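Local coordinates for alpha-1,4-endofucoidanase (Mariniflexile fucanivorans, PDB 6DLH), which hydrolyses internal alpha-1,4-fucosidic linkages of fucoidan as a retaining family 107 glycoside hydrolase, and carries Ig-like modules that hold calcium ions, at residues I433-V444 / T479-E490. Sequence-based numbering, arbitrary orientation.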
loop_
_atom_site.group_PDB
_atom_site.type_symbol
_atom_site.label_atom_id
_atom_site.label_comp_id
_atom_site.label_asym_id
_atom_site.label_seq_id
_atom_site.Cartn_x
_atom_site.Cartn_y
_atom_site.Cartn_z
ATOM N N ILE A 433 -5.791 -27.507 -5.340
ATOM C CA ILE A 433 -5.796 -28.833 -5.944
ATOM C C ILE A 433 -5.436 -28.682 -7.419
ATOM O O ILE A 433 -6.070 -27.906 -8.132
ATOM C CB ILE A 433 -7.156 -29.544 -5.770
ATOM C CG1 ILE A 433 -7.491 -29.792 -4.298
ATOM C CG2 ILE A 433 -7.186 -30.842 -6.571
ATOM C CD1 ILE A 433 -8.957 -30.071 -4.043
ATOM N N TYR A 434 -4.409 -29.423 -7.843
ATOM C CA TYR A 434 -3.994 -29.498 -9.235
ATOM C C TYR A 434 -4.283 -30.905 -9.759
ATOM O O TYR A 434 -3.546 -31.845 -9.456
ATOM C CB TYR A 434 -2.507 -29.158 -9.370
ATOM C CG TYR A 434 -2.176 -27.692 -9.270
ATOM C CD1 TYR A 434 -2.166 -27.038 -8.045
ATOM C CD2 TYR A 434 -1.859 -26.956 -10.401
ATOM C CE1 TYR A 434 -1.860 -25.689 -7.950
ATOM C CE2 TYR A 434 -1.552 -25.607 -10.322
ATOM C CZ TYR A 434 -1.549 -24.972 -9.091
ATOM O OH TYR A 434 -1.238 -23.647 -9.011
ATOM N N PRO A 435 -5.377 -31.102 -10.534
ATOM C CA PRO A 435 -5.729 -32.427 -11.055
ATOM C C PRO A 435 -4.570 -33.111 -11.780
ATOM O O PRO A 435 -3.985 -32.554 -12.713
ATOM C CB PRO A 435 -6.888 -32.119 -12.013
ATOM C CG PRO A 435 -7.523 -30.875 -11.419
ATOM C CD PRO A 435 -6.341 -30.061 -10.935
ATOM N N GLY A 436 -4.220 -34.308 -11.294
ATOM C CA GLY A 436 -3.156 -35.111 -11.874
ATOM C C GLY A 436 -1.799 -34.866 -11.219
ATOM O O GLY A 436 -0.869 -35.643 -11.424
ATOM N N GLN A 437 -1.684 -33.790 -10.430
ATOM C CA GLN A 437 -0.396 -33.405 -9.869
ATOM C C GLN A 437 -0.294 -33.842 -8.409
ATOM O O GLN A 437 -1.277 -33.783 -7.673
ATOM C CB GLN A 437 -0.170 -31.897 -10.017
ATOM C CG GLN A 437 -0.033 -31.440 -11.462
ATOM C CD GLN A 437 1.073 -32.164 -12.189
ATOM O OE1 GLN A 437 2.225 -32.176 -11.762
ATOM N NE2 GLN A 437 0.728 -32.772 -13.312
ATOM N N PRO A 438 0.905 -34.270 -7.940
ATOM C CA PRO A 438 1.105 -34.619 -6.530
ATOM C C PRO A 438 0.840 -33.426 -5.611
ATOM O O PRO A 438 1.251 -32.304 -5.908
ATOM C CB PRO A 438 2.585 -35.039 -6.455
ATOM C CG PRO A 438 2.949 -35.394 -7.884
ATOM C CD PRO A 438 2.129 -34.451 -8.739
ATOM N N TYR A 439 0.135 -33.692 -4.503
ATOM C CA TYR A 439 -0.208 -32.691 -3.505
ATOM C C TYR A 439 0.639 -32.927 -2.256
ATOM O O TYR A 439 0.812 -34.073 -1.847
ATOM C CB TYR A 439 -1.702 -32.777 -3.178
ATOM C CG TYR A 439 -2.246 -31.619 -2.381
ATOM C CD1 TYR A 439 -2.750 -30.494 -3.013
ATOM C CD2 TYR A 439 -2.269 -31.649 -0.994
ATOM C CE1 TYR A 439 -3.245 -29.420 -2.289
ATOM C CE2 TYR A 439 -2.762 -30.583 -0.253
ATOM C CZ TYR A 439 -3.253 -29.464 -0.905
ATOM O OH TYR A 439 -3.738 -28.406 -0.193
ATOM N N SER A 440 1.158 -31.842 -1.659
ATOM C CA SER A 440 1.955 -31.939 -0.444
ATOM C C SER A 440 2.010 -30.607 0.310
ATOM O O SER A 440 2.518 -29.617 -0.211
ATOM C CB SER A 440 3.338 -32.429 -0.756
ATOM O OG SER A 440 3.904 -33.053 0.381
ATOM N N HIS A 441 1.522 -30.609 1.560
ATOM C CA HIS A 441 1.594 -29.444 2.432
ATOM C C HIS A 441 1.856 -29.858 3.877
ATOM O O HIS A 441 1.185 -30.736 4.415
ATOM C CB HIS A 441 0.330 -28.578 2.326
ATOM C CG HIS A 441 0.404 -27.328 3.146
ATOM N ND1 HIS A 441 1.055 -26.191 2.706
ATOM C CD2 HIS A 441 -0.082 -27.033 4.373
ATOM C CE1 HIS A 441 0.972 -25.252 3.628
ATOM N NE2 HIS A 441 0.281 -25.745 4.659
ATOM N N ASN A 442 2.832 -29.187 4.497
ATOM C CA ASN A 442 3.221 -29.435 5.876
ATOM C C ASN A 442 2.467 -28.492 6.816
ATOM O O ASN A 442 2.255 -27.328 6.499
ATOM C CB ASN A 442 4.734 -29.277 6.045
ATOM C CG ASN A 442 5.524 -30.358 5.334
ATOM O OD1 ASN A 442 4.957 -31.368 4.914
ATOM N ND2 ASN A 442 6.827 -30.162 5.196
ATOM N N LEU A 443 2.066 -29.016 7.978
ATOM C CA LEU A 443 1.550 -28.222 9.085
ATOM C C LEU A 443 2.483 -28.437 10.272
ATOM O O LEU A 443 2.813 -29.580 10.602
ATOM C CB LEU A 443 0.118 -28.653 9.419
ATOM C CG LEU A 443 -0.961 -28.336 8.381
ATOM C CD1 LEU A 443 -2.331 -28.694 8.924
ATOM C CD2 LEU A 443 -0.944 -26.867 7.966
ATOM N N VAL A 444 2.949 -27.335 10.874
ATOM C CA VAL A 444 4.123 -27.427 11.730
ATOM C C VAL A 444 3.792 -26.923 13.132
ATOM O O VAL A 444 3.270 -25.821 13.293
ATOM C CB VAL A 444 5.329 -26.698 11.104
ATOM C CG1 VAL A 444 6.568 -26.748 11.993
ATOM C CG2 VAL A 444 5.645 -27.245 9.718
ATOM N N THR A 479 5.902 -32.186 12.630
ATOM C CA THR A 479 5.446 -31.861 11.288
ATOM C C THR A 479 4.449 -32.913 10.806
ATOM O O THR A 479 4.755 -34.103 10.780
ATOM C CB THR A 479 6.620 -31.714 10.316
ATOM O OG1 THR A 479 7.447 -30.674 10.837
ATOM C CG2 THR A 479 6.181 -31.375 8.906
ATOM N N TRP A 480 3.250 -32.450 10.439
ATOM C CA TRP A 480 2.272 -33.283 9.763
ATOM C C TRP A 480 2.214 -32.876 8.293
ATOM O O TRP A 480 2.467 -31.720 7.957
ATOM C CB TRP A 480 0.902 -33.195 10.448
ATOM C CG TRP A 480 0.837 -34.004 11.709
ATOM C CD1 TRP A 480 0.280 -35.241 11.867
ATOM C CD2 TRP A 480 1.385 -33.645 12.993
ATOM N NE1 TRP A 480 0.436 -35.673 13.157
ATOM C CE2 TRP A 480 1.110 -34.718 13.872
ATOM C CE3 TRP A 480 2.077 -32.528 13.485
ATOM C CZ2 TRP A 480 1.500 -34.700 15.213
ATOM C CZ3 TRP A 480 2.462 -32.511 14.811
ATOM C CH2 TRP A 480 2.172 -33.582 15.664
ATOM N N THR A 481 1.906 -33.849 7.430
ATOM C CA THR A 481 1.864 -33.636 5.993
ATOM C C THR A 481 0.533 -34.140 5.449
ATOM O O THR A 481 0.110 -35.254 5.744
ATOM C CB THR A 481 3.036 -34.338 5.298
ATOM O OG1 THR A 481 4.215 -33.889 5.964
ATOM C CG2 THR A 481 3.131 -34.038 3.816
ATOM N N LEU A 482 -0.118 -33.269 4.676
ATOM C CA LEU A 482 -1.256 -33.606 3.846
ATOM C C LEU A 482 -0.707 -33.879 2.450
ATOM O O LEU A 482 -0.120 -32.988 1.829
ATOM C CB LEU A 482 -2.201 -32.401 3.822
ATOM C CG LEU A 482 -3.239 -32.315 4.940
ATOM C CD1 LEU A 482 -2.593 -32.297 6.320
ATOM C CD2 LEU A 482 -4.120 -31.090 4.745
ATOM N N SER A 483 -0.866 -35.125 1.985
ATOM C CA SER A 483 -0.306 -35.499 0.698
ATOM C C SER A 483 -1.145 -36.575 0.012
ATOM O O SER A 483 -1.968 -37.241 0.637
ATOM C CB SER A 483 1.160 -35.888 0.800
ATOM O OG SER A 483 1.325 -37.131 1.467
ATOM N N GLY A 484 -0.886 -36.716 -1.290
ATOM C CA GLY A 484 -1.573 -37.621 -2.191
ATOM C C GLY A 484 -1.480 -37.093 -3.620
ATOM O O GLY A 484 -0.810 -36.090 -3.863
ATOM N N THR A 485 -2.148 -37.780 -4.554
ATOM C CA THR A 485 -2.274 -37.280 -5.912
ATOM C C THR A 485 -3.743 -37.301 -6.312
ATOM O O THR A 485 -4.339 -38.371 -6.415
ATOM C CB THR A 485 -1.397 -38.068 -6.893
ATOM O OG1 THR A 485 -0.045 -37.944 -6.455
ATOM C CG2 THR A 485 -1.514 -37.571 -8.318
ATOM N N PRO A 486 -4.376 -36.125 -6.535
ATOM C CA PRO A 486 -5.723 -36.083 -7.100
ATOM C C PRO A 486 -5.653 -36.661 -8.511
ATOM O O PRO A 486 -4.674 -36.426 -9.219
ATOM C CB PRO A 486 -6.053 -34.581 -7.152
ATOM C CG PRO A 486 -4.697 -33.900 -7.149
ATOM C CD PRO A 486 -3.824 -34.785 -6.283
ATOM N N PRO A 487 -6.657 -37.459 -8.948
ATOM C CA PRO A 487 -6.763 -37.864 -10.351
ATOM C C PRO A 487 -7.041 -36.652 -11.240
ATOM O O PRO A 487 -7.442 -35.601 -10.739
ATOM C CB PRO A 487 -7.960 -38.829 -10.367
ATOM C CG PRO A 487 -8.764 -38.460 -9.135
ATOM C CD PRO A 487 -7.731 -38.026 -8.115
ATOM N N VAL A 488 -6.831 -36.829 -12.552
ATOM C CA VAL A 488 -7.035 -35.799 -13.564
ATOM C C VAL A 488 -8.503 -35.368 -13.568
ATOM O O VAL A 488 -8.818 -34.232 -13.917
ATOM C CB VAL A 488 -6.583 -36.279 -14.963
ATOM C CG1 VAL A 488 -6.691 -35.184 -16.013
ATOM C CG2 VAL A 488 -5.176 -36.868 -14.952
ATOM N N SER A 489 -9.387 -36.283 -13.154
ATOM C CA SER A 489 -10.830 -36.087 -13.202
ATOM C C SER A 489 -11.356 -35.374 -11.952
ATOM O O SER A 489 -12.556 -35.116 -11.858
ATOM C CB SER A 489 -11.542 -37.403 -13.418
ATOM O OG SER A 489 -11.054 -38.400 -12.527
ATOM N N GLU A 490 -10.461 -35.066 -10.999
ATOM C CA GLU A 490 -10.827 -34.362 -9.774
ATOM C C GLU A 490 -11.233 -32.929 -10.118
ATOM O O GLU A 490 -10.483 -32.202 -10.767
ATOM C CB GLU A 490 -9.701 -34.424 -8.733
ATOM C CG GLU A 490 -9.923 -33.532 -7.518
ATOM C CD GLU A 490 -10.937 -34.038 -6.507
ATOM O OE1 GLU A 490 -10.550 -34.843 -5.628
ATOM O OE2 GLU A 490 -12.109 -33.626 -6.597
#
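Asn442 keeps CG beside its own backbone N (chi1 -68°) and Thr481 does the same with OG1 (chi1 -53°); in both residues the group lies opposite the carbonyl carbon, which brings Asn442 OD1 and Thr481 OG1 up beside each other on one face of an antiparallel beta-ladder in the first of the chain's putative Ig-like domains. Strand 439-444 is an outer strand of this three-stranded sheet and 479-484 the central one. Thr481 OG1 donates to Asn442 OD1 at 2.8 Å, coming from above the amide plane, 43° out of it, and not along a lone pair. The same hydroxyl also bonds Thr475 OG1 of strand 471-476, so it ties together side chains from all three strands. Replacing Thr481 by a valine would probably leave Asn442 OD1 without this donor and the amide freer to turn. Next along that face, the Thr479 methyl CG2 lies 3.8 Å from Asn442 CG.

Three hydrogen-bonded pairs, Tyr439 with Gly484, His441 with Leu482 and Leu443 with Trp480, give the register, each closed by two backbone bonds. Tyr439 N to Gly484 O is short, at 2.7 Å, and nearly straight. On the face bearing Tyr439, Leu443 and Leu482, contacts are looser: Leu443 CD1 and Leu482 CD1 stand 4.5 Å apart, while Leu443 also packs on Leu498 of strand 494-502. The Tyr439 OH is hydrogen-bonded to Pro431 O, beyond the two segments.

Past the strands, the type II turn 434-437 meets the proline pair 486-487. Ile433 CG2 touches Pro486 CB at 3.9 Å, with the Ile433 and Pro486 side chains running in opposite directions. Pro486 CD lies 3.1 Å from Gln437 O, and Gly436 N donates to Pro486 O at 3.0 Å, from well above the carbonyl plane.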